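Local coordinates for protein serine protease pet (Escherichia coli, PDB 4OM9) that acts as a secreted serine protease enterotoxin of the autotransporter family, its passenger domain joining a protease domain to a long beta-helix, and probably cleaves host alpha-fodrin, at residues A[210-215]-A[226-231]; A[472-477]-A[497-502]; A[514-519]-A[599-604]. All coordinates share one frame; numbering follows the deposited sequence.

From the N terminus, contact 1 comes first: residues 210-215 and 226-231 close a beta hairpin inside the protease domain, with ten residues between them. Contacts 2 and 3 follow along the beta-helix. In contact 2, 472-477 meets 497-502 after 19 intervening residues, about one turn of the coil; contact 3 spans 79 residues, including two short helices, before 599-604 returns to 514-519. The three run in series, neither nested nor crossed. Contact 1 stands apart, its centre about 38 Å from that of contact 2 and 44 Å from that of contact 3. Contacts 2 and 3 have centres about 10 Å apart and touch directly, because strands 496-498 and 514-520 are parallel neighbours.

Contact 1: residues A[210-215]-A[226-231]; sequences SGVYVF and GTTHGI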
loop_
_atom_site.group_PDB
_atom_site.type_symbol
_atom_site.label_atom_id
_atom_site.label_comp_id
_atom_site.label_asym_id
_atom_site.label_seq_id
_atom_site.Cartn_x
_atom_site.Cartn_y
_atom_site.Cartn_z
ATOM N N SER A 210 -16.391 -31.607 -4.505
ATOM C CA SER A 210 -15.646 -30.434 -4.027
ATOM C C SER A 210 -15.127 -30.694 -2.619
ATOM O O SER A 210 -15.710 -31.488 -1.884
ATOM C CB SER A 210 -16.511 -29.159 -4.074
ATOM O OG SER A 210 -17.737 -29.277 -3.356
ATOM N N GLY A 211 -14.023 -30.058 -2.253
ATOM C CA GLY A 211 -13.382 -30.311 -0.976
ATOM C C GLY A 211 -14.043 -29.601 0.209
ATOM O O GLY A 211 -14.560 -28.494 0.095
ATOM N N VAL A 212 -14.043 -30.289 1.348
ATOM C CA VAL A 212 -14.681 -29.837 2.562
ATOM C C VAL A 212 -13.580 -29.642 3.598
ATOM O O VAL A 212 -12.735 -30.524 3.788
ATOM C CB VAL A 212 -15.737 -30.866 3.051
ATOM C CG1 VAL A 212 -16.287 -30.486 4.417
ATOM C CG2 VAL A 212 -16.862 -31.023 2.017
ATOM N N TYR A 213 -13.565 -28.487 4.255
ATOM C CA TYR A 213 -12.443 -28.136 5.120
ATOM C C TYR A 213 -12.841 -28.008 6.573
ATOM O O TYR A 213 -13.962 -27.628 6.912
ATOM C CB TYR A 213 -11.785 -26.820 4.672
ATOM C CG TYR A 213 -11.130 -26.878 3.314
ATOM C CD1 TYR A 213 -11.886 -26.709 2.157
ATOM C CD2 TYR A 213 -9.754 -27.080 3.182
ATOM C CE1 TYR A 213 -11.296 -26.756 0.905
ATOM C CE2 TYR A 213 -9.152 -27.123 1.929
ATOM C CZ TYR A 213 -9.936 -26.968 0.799
ATOM O OH TYR A 213 -9.394 -27.013 -0.462
ATOM N N VAL A 214 -11.887 -28.271 7.442
ATOM C CA VAL A 214 -12.180 -28.295 8.847
ATOM C C VAL A 214 -10.884 -27.897 9.556
ATOM O O VAL A 214 -9.810 -28.077 9.002
ATOM C CB VAL A 214 -12.748 -29.688 9.206
ATOM C CG1 VAL A 214 -11.954 -30.383 10.265
ATOM C CG2 VAL A 214 -14.225 -29.593 9.529
ATOM N N PHE A 215 -10.969 -27.273 10.723
ATOM C CA PHE A 215 -9.811 -26.565 11.262
ATOM C C PHE A 215 -9.276 -27.179 12.546
ATOM O O PHE A 215 -9.974 -27.248 13.562
ATOM C CB PHE A 215 -10.172 -25.095 11.484
ATOM C CG PHE A 215 -9.056 -24.260 12.064
ATOM C CD1 PHE A 215 -8.081 -23.705 11.244
ATOM C CD2 PHE A 215 -9.006 -23.997 13.426
ATOM C CE1 PHE A 215 -7.060 -22.922 11.772
ATOM C CE2 PHE A 215 -7.995 -23.214 13.965
ATOM C CZ PHE A 215 -7.011 -22.673 13.126
ATOM N N GLY A 226 -12.676 -34.022 3.706
ATOM C CA GLY A 226 -13.031 -35.010 2.706
ATOM C C GLY A 226 -13.576 -34.312 1.476
ATOM O O GLY A 226 -13.262 -33.150 1.238
ATOM N N THR A 227 -14.417 -35.019 0.722
ATOM C CA THR A 227 -14.922 -34.534 -0.554
ATOM C C THR A 227 -16.421 -34.751 -0.630
ATOM O O THR A 227 -16.959 -35.748 -0.108
ATOM C CB THR A 227 -14.227 -35.236 -1.756
ATOM O OG1 THR A 227 -14.308 -36.657 -1.597
ATOM C CG2 THR A 227 -12.788 -34.861 -1.792
ATOM N N THR A 228 -17.102 -33.830 -1.291
ATOM C CA THR A 228 -18.555 -33.805 -1.231
ATOM C C THR A 228 -19.222 -34.937 -2.010
ATOM O O THR A 228 -19.047 -35.059 -3.220
ATOM C CB THR A 228 -19.072 -32.475 -1.740
ATOM O OG1 THR A 228 -18.514 -31.444 -0.931
ATOM C CG2 THR A 228 -20.585 -32.415 -1.676
ATOM N N HIS A 229 -20.020 -35.732 -1.302
ATOM C CA HIS A 229 -20.649 -36.934 -1.875
ATOM C C HIS A 229 -22.075 -36.746 -2.385
ATOM O O HIS A 229 -22.414 -37.224 -3.465
ATOM C CB HIS A 229 -20.667 -38.067 -0.861
ATOM C CG HIS A 229 -21.473 -39.245 -1.306
ATOM N ND1 HIS A 229 -20.977 -40.206 -2.163
ATOM C CD2 HIS A 229 -22.744 -39.616 -1.028
ATOM C CE1 HIS A 229 -21.904 -41.114 -2.391
ATOM N NE2 HIS A 229 -22.990 -40.781 -1.712
ATOM N N GLY A 230 -22.926 -36.097 -1.596
ATOM C CA GLY A 230 -24.308 -35.884 -2.012
ATOM C C GLY A 230 -25.169 -35.146 -1.009
ATOM O O GLY A 230 -24.683 -34.740 0.041
ATOM N N ILE A 231 -26.450 -34.978 -1.334
ATOM C CA ILE A 231 -27.380 -34.275 -0.459
ATOM C C ILE A 231 -28.676 -35.045 -0.164
ATOM O O ILE A 231 -29.058 -35.954 -0.900
ATOM C CB ILE A 231 -27.784 -32.892 -1.042
ATOM C CG1 ILE A 231 -28.904 -33.034 -2.080
ATOM C CG2 ILE A 231 -26.572 -32.164 -1.627
ATOM C CD1 ILE A 231 -28.501 -33.787 -3.321
#
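A chi1 of -59° at Thr228 keeps OG1 beside the residue's own backbone N, and the two donors together reach Ser210 O; at Ser210 itself, chi1 of 55° tucks OG between backbone N and carbonyl carbon, within range of Asp207 O, to which it is hydrogen-bonded. The setting is the beta hairpin of strands 211-216 and 221-232 in a protease domain of clan PA, and Ser210 is the last residue of a Gly-Asp-Ser-Gly-Ser sequence, whose first serine, by analogy with chymotrypsin-like enzymes, is probably the nucleophile. Ser210 O is gripped twice. Thr228 N donates to it over 2.8 Å, only 15° from the carbonyl plane, whereas Thr228 OG1 donates over 3.0 Å from well above that plane. Threonine suits the place because it supplies this second donor while remaining beta-branched and strand-forming.

Further along, Val212 and Gly226 form an antiparallel hydrogen-bonded pair: Val212 N reaches Gly226 O at 3.0 Å, and the return bond from Gly226 N to Val212 O is weak. Gly226 takes a backbone conformation that glycine tolerates easily. On the face of Thr227, its OG1 bonds to Thr69 O and so ties the hairpin to the domain's other sheet. Opposite, Val212 crosses Thr228 at about a right angle, its CG2 methyl resting 3.4 Å from Thr228 OG1.

Contact 2: residues A[472-477]-A[497-502]; sequences IYHGNV and ILDGDI
The His474 ring presents its edge to the Asp499 carboxylate, with OD2 near the ring plane and the two flat groups turned 33° apart. The bond from His474 ND1 to Asp499 OD2, 3.1 Å, is weak and bent, while the ring of His519 meets that of His474 at about 80°. A second flat group, Tyr473, has Gly475 N over the centre of one face, 3.4 Å above the plane; Asn476 O lies in plane at the edge and accepts the phenol hydroxyl, and Leu498 CD1 stands at another edge. With its CG anti to the backbone N, chi1 176°, the tyrosine reaches forward along the turn that follows it.

Between these groups the coils stack in parallel, as in a right-handed beta-helix. Tyr473 N bonds to Ile497 O, and Asp499 N to Tyr473 O. Ile472 CG1 packs 3.9 Å from Ile497 CD1 on the outward face, under Tyr620. Interior packing falls to Leu498 and to Val477 CG2 on Ile502 CD1, with Phe581 touching Leu498 and Ile502. At the corner, Gly500 CA makes a CA-H...O contact of 3.5 Å with Gly475 O; a beta carbon there would clash with that oxygen, hence glycine. One water donates to Tyr473 O and Gly475 O and accepts from Gly500 N, bridging the two turns. Asn476 OD1 takes Asp501 N at 2.8 Å on a lone pair, mimicking a strand bond.

Asp499 also accepts from His519 ND1 and Gln517 NE2. With Asp622 at NE2 and, weakly, Asp499 at ND1, His474 may lean toward its protonated form.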
loop_
_atom_site.group_PDB
_atom_site.type_symbol
_atom_site.label_atom_id
_atom_site.label_comp_id
_atom_site.label_asym_id
_atom_site.label_seq_id
_atom_site.Cartn_x
_atom_site.Cartn_y
_atom_site.Cartn_z
ATOM N N ILE A 472 0.373 -0.342 -15.114
ATOM C CA ILE A 472 0.452 -0.468 -13.666
ATOM C C ILE A 472 1.248 -1.707 -13.258
ATOM O O ILE A 472 0.915 -2.809 -13.652
ATOM C CB ILE A 472 -0.941 -0.529 -13.017
ATOM C CG1 ILE A 472 -1.829 0.583 -13.572
ATOM C CG2 ILE A 472 -0.812 -0.418 -11.501
ATOM C CD1 ILE A 472 -3.204 0.688 -12.898
ATOM N N TYR A 473 2.304 -1.499 -12.476
ATOM C CA TYR A 473 3.020 -2.598 -11.851
ATOM C C TYR A 473 2.319 -2.878 -10.536
ATOM O O TYR A 473 2.274 -2.003 -9.653
ATOM C CB TYR A 473 4.501 -2.261 -11.640
ATOM C CG TYR A 473 5.282 -3.333 -10.906
ATOM C CD1 TYR A 473 5.259 -4.671 -11.339
ATOM C CD2 TYR A 473 6.067 -3.012 -9.797
ATOM C CE1 TYR A 473 5.977 -5.649 -10.670
ATOM C CE2 TYR A 473 6.786 -3.980 -9.119
ATOM C CZ TYR A 473 6.745 -5.300 -9.562
ATOM O OH TYR A 473 7.457 -6.269 -8.881
ATOM N N HIS A 474 1.727 -4.073 -10.436
ATOM C CA HIS A 474 1.016 -4.508 -9.246
ATOM C C HIS A 474 1.954 -5.134 -8.202
ATOM O O HIS A 474 1.551 -5.364 -7.067
ATOM C CB HIS A 474 -0.064 -5.531 -9.604
ATOM C CG HIS A 474 -1.264 -4.970 -10.320
ATOM N ND1 HIS A 474 -2.059 -3.968 -9.796
ATOM C CD2 HIS A 474 -1.852 -5.354 -11.481
ATOM C CE1 HIS A 474 -3.062 -3.725 -10.630
ATOM N NE2 HIS A 474 -2.959 -4.551 -11.654
ATOM N N GLY A 475 3.192 -5.445 -8.589
ATOM C CA GLY A 475 4.110 -6.154 -7.705
ATOM C C GLY A 475 4.964 -5.247 -6.828
ATOM O O GLY A 475 4.753 -4.027 -6.781
ATOM N N ASN A 476 5.950 -5.823 -6.143
ATOM C CA ASN A 476 6.802 -5.018 -5.273
ATOM C C ASN A 476 8.262 -4.894 -5.737
ATOM O O ASN A 476 8.684 -5.517 -6.713
ATOM C CB ASN A 476 6.789 -5.574 -3.853
ATOM C CG ASN A 476 5.404 -5.951 -3.393
ATOM O OD1 ASN A 476 4.538 -5.091 -3.242
ATOM N ND2 ASN A 476 5.183 -7.253 -3.165
ATOM N N VAL A 477 9.003 -4.051 -5.023
ATOM C CA VAL A 477 10.438 -3.921 -5.150
ATOM C C VAL A 477 11.048 -3.826 -3.758
ATOM O O VAL A 477 10.596 -3.031 -2.918
ATOM C CB VAL A 477 10.859 -2.653 -5.965
ATOM C CG1 VAL A 477 12.378 -2.500 -5.970
ATOM C CG2 VAL A 477 10.323 -2.711 -7.378
ATOM N N ILE A 497 2.748 3.504 -13.183
ATOM C CA ILE A 497 1.956 3.522 -11.959
ATOM C C ILE A 497 2.327 2.355 -11.042
ATOM O O ILE A 497 2.219 1.204 -11.429
ATOM C CB ILE A 497 0.458 3.465 -12.295
ATOM C CG1 ILE A 497 0.098 4.633 -13.216
ATOM C CG2 ILE A 497 -0.382 3.482 -11.021
ATOM C CD1 ILE A 497 -0.980 4.308 -14.237
ATOM N N LEU A 498 2.799 2.655 -9.840
ATOM C CA LEU A 498 3.178 1.607 -8.901
ATOM C C LEU A 498 2.073 1.444 -7.864
ATOM O O LEU A 498 1.734 2.424 -7.158
ATOM C CB LEU A 498 4.508 1.928 -8.225
ATOM C CG LEU A 498 5.848 1.710 -8.962
ATOM C CD1 LEU A 498 5.710 1.134 -10.404
ATOM C CD2 LEU A 498 6.696 2.968 -8.951
ATOM N N ASP A 499 1.524 0.224 -7.811
ATOM C CA ASP A 499 0.373 -0.212 -6.990
ATOM C C ASP A 499 0.768 -1.021 -5.776
ATOM O O ASP A 499 -0.091 -1.400 -4.956
ATOM C CB ASP A 499 -0.561 -1.126 -7.810
ATOM C CG ASP A 499 -1.929 -0.572 -7.943
ATOM O OD1 ASP A 499 -2.110 0.567 -7.493
ATOM O OD2 ASP A 499 -2.809 -1.243 -8.510
ATOM N N GLY A 500 2.042 -1.404 -5.736
ATOM C CA GLY A 500 2.548 -2.266 -4.685
ATOM C C GLY A 500 3.545 -1.532 -3.814
ATOM O O GLY A 500 3.699 -0.319 -3.923
ATOM N N ASP A 501 4.224 -2.275 -2.951
ATOM C CA ASP A 501 5.227 -1.690 -2.074
ATOM C C ASP A 501 6.568 -1.565 -2.785
ATOM O O ASP A 501 7.039 -2.514 -3.440
ATOM C CB ASP A 501 5.377 -2.527 -0.801
ATOM C CG ASP A 501 4.130 -2.527 0.023
ATOM O OD1 ASP A 501 3.652 -1.419 0.360
ATOM O OD2 ASP A 501 3.608 -3.624 0.318
ATOM N N ILE A 502 7.175 -0.394 -2.642
ATOM C CA ILE A 502 8.441 -0.082 -3.272
ATOM C C ILE A 502 9.481 0.333 -2.246
ATOM O O ILE A 502 9.353 1.388 -1.607
ATOM C CB ILE A 502 8.306 1.049 -4.293
ATOM C CG1 ILE A 502 7.291 0.675 -5.369
ATOM C CG2 ILE A 502 9.659 1.310 -4.944
ATOM C CD1 ILE A 502 7.839 -0.398 -6.359
HETATM O O HOH W 1 4.360 -1.442 -7.764
HETATM O O HOH W 2 -0.919 -4.289 -5.979
#

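Contact 3: residues A[514-519]-A[599-604]; sequences LVMQGH and ADVEGN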
loop_
_atom_site.group_PDB
_atom_site.type_symbol
_atom_site.label_atom_id
_atom_site.label_comp_id
_atom_site.label_asym_id
_atom_site.label_seq_id
_atom_site.Cartn_x
_atom_site.Cartn_y
_atom_site.Cartn_z
ATOM N N LEU A 514 5.651 9.340 -13.370
ATOM C CA LEU A 514 5.552 8.335 -12.340
ATOM C C LEU A 514 4.351 8.643 -11.442
ATOM O O LEU A 514 4.074 9.807 -11.111
ATOM C CB LEU A 514 6.823 8.267 -11.501
ATOM C CG LEU A 514 6.838 7.056 -10.558
ATOM C CD1 LEU A 514 7.256 5.812 -11.331
ATOM C CD2 LEU A 514 7.753 7.280 -9.380
ATOM N N VAL A 515 3.653 7.580 -11.064
ATOM C CA VAL A 515 2.512 7.643 -10.162
ATOM C C VAL A 515 2.671 6.599 -9.078
ATOM O O VAL A 515 2.890 5.416 -9.366
ATOM C CB VAL A 515 1.196 7.396 -10.888
ATOM C CG1 VAL A 515 0.068 7.262 -9.886
ATOM C CG2 VAL A 515 0.927 8.537 -11.860
ATOM N N MET A 516 2.623 7.055 -7.836
ATOM C CA MET A 516 2.579 6.173 -6.690
ATOM C C MET A 516 1.193 6.288 -6.053
ATOM O O MET A 516 0.697 7.404 -5.790
ATOM C CB MET A 516 3.669 6.524 -5.671
ATOM C CG MET A 516 5.093 6.480 -6.184
ATOM S SD MET A 516 6.187 7.218 -4.952
ATOM C CE MET A 516 7.773 7.098 -5.764
ATOM N N GLN A 517 0.575 5.137 -5.814
ATOM C CA GLN A 517 -0.767 5.082 -5.246
ATOM C C GLN A 517 -0.999 3.766 -4.545
ATOM O O GLN A 517 -0.257 2.800 -4.769
ATOM C CB GLN A 517 -1.832 5.263 -6.335
ATOM C CG GLN A 517 -1.873 4.100 -7.331
ATOM C CD GLN A 517 -3.179 4.024 -8.118
ATOM O OE1 GLN A 517 -3.524 4.937 -8.877
ATOM N NE2 GLN A 517 -3.901 2.907 -7.956
ATOM N N GLY A 518 -2.053 3.717 -3.728
ATOM C CA GLY A 518 -2.485 2.468 -3.130
ATOM C C GLY A 518 -3.139 1.536 -4.145
ATOM O O GLY A 518 -3.283 1.862 -5.327
ATOM N N HIS A 519 -3.558 0.368 -3.683
ATOM C CA HIS A 519 -4.180 -0.597 -4.580
ATOM C C HIS A 519 -5.625 -0.858 -4.173
ATOM O O HIS A 519 -5.922 -1.159 -3.004
ATOM C CB HIS A 519 -3.372 -1.913 -4.616
ATOM C CG HIS A 519 -4.071 -3.037 -5.322
ATOM N ND1 HIS A 519 -4.229 -3.076 -6.696
ATOM C CD2 HIS A 519 -4.652 -4.168 -4.847
ATOM C CE1 HIS A 519 -4.889 -4.172 -7.027
ATOM N NE2 HIS A 519 -5.153 -4.854 -5.923
ATOM N N ALA A 599 -1.098 6.116 -0.891
ATOM C CA ALA A 599 0.347 5.968 -0.928
ATOM C C ALA A 599 0.958 6.595 0.327
ATOM O O ALA A 599 0.575 7.685 0.749
ATOM C CB ALA A 599 0.940 6.603 -2.184
ATOM N N ASP A 600 1.891 5.869 0.924
ATOM C CA ASP A 600 2.650 6.310 2.075
ATOM C C ASP A 600 4.091 6.430 1.590
ATOM O O ASP A 600 4.796 5.421 1.478
ATOM C CB ASP A 600 2.501 5.300 3.217
ATOM C CG ASP A 600 3.172 5.738 4.508
ATOM O OD1 ASP A 600 4.291 6.296 4.489
ATOM O OD2 ASP A 600 2.567 5.491 5.575
ATOM N N VAL A 601 4.503 7.665 1.281
ATOM C CA VAL A 601 5.775 7.925 0.615
ATOM C C VAL A 601 6.781 8.602 1.520
ATOM O O VAL A 601 6.475 9.617 2.134
ATOM C CB VAL A 601 5.608 8.815 -0.640
ATOM C CG1 VAL A 601 6.940 8.898 -1.380
ATOM C CG2 VAL A 601 4.541 8.281 -1.550
ATOM N N GLU A 602 7.991 8.059 1.564
ATOM C CA GLU A 602 9.041 8.627 2.375
ATOM C C GLU A 602 10.415 8.538 1.697
ATOM O O GLU A 602 10.927 7.455 1.363
ATOM C CB GLU A 602 9.083 7.936 3.723
ATOM C CG GLU A 602 10.291 8.203 4.581
ATOM C CD GLU A 602 10.025 7.959 6.066
ATOM O OE1 GLU A 602 9.152 7.118 6.393
ATOM O OE2 GLU A 602 10.673 8.639 6.899
ATOM N N GLY A 603 10.998 9.708 1.498
ATOM C CA GLY A 603 12.365 9.843 1.059
ATOM C C GLY A 603 12.576 11.235 0.470
ATOM O O GLY A 603 11.633 12.027 0.400
ATOM N N ASN A 604 13.796 11.538 0.037
ATOM C CA ASN A 604 14.089 12.873 -0.486
ATOM C C ASN A 604 13.849 13.045 -1.978
ATOM O O ASN A 604 14.237 12.213 -2.776
ATOM C CB ASN A 604 15.531 13.269 -0.148
ATOM C CG ASN A 604 15.672 13.658 1.302
ATOM O OD1 ASN A 604 14.668 13.971 1.947
ATOM N ND2 ASN A 604 16.896 13.617 1.838
#
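The backbones of 514-519 and 599-604 come nearest at Gln517 and Ala599, whose CA atoms lie 4.5 Å apart, and the two segments meet through van der Waals contact without exchanging backbone hydrogen bonds. The small Ala599 suits this close approach: its CB points toward the other segment and rests 3.7 Å from Met516 O and 3.8 Å from Gln517 CA. Met516 reaches further along. Its CG stands anti to the carbonyl carbon (chi1 -58°), and beyond it the chain is extended, carrying the sulfur out to Val601. There Met516 SD sits 3.9 Å from Val601 CG2 and 4.0 Å from CG1, touching both methyls as the side chains cross at about a right angle. A long, unbranched thioether spans such a distance while keeping the buried interface apolar.

Gln517 turns away from Ala599. Its NE2 donates to Gly518 O at 2.9 Å, almost in line with the carbonyl, and its OE1 bonds to Tyr620 N.

Within the beta-helix, Phe581 of strand 576-583 touches both Met516 and Ala599, and Leu586 of strand 585-589 also packs on Met516. Strand 599-608 runs parallel to both of those strands, while strand 514-520 runs parallel to 496-498 and 592-595 and pairs antiparallel with 576-583.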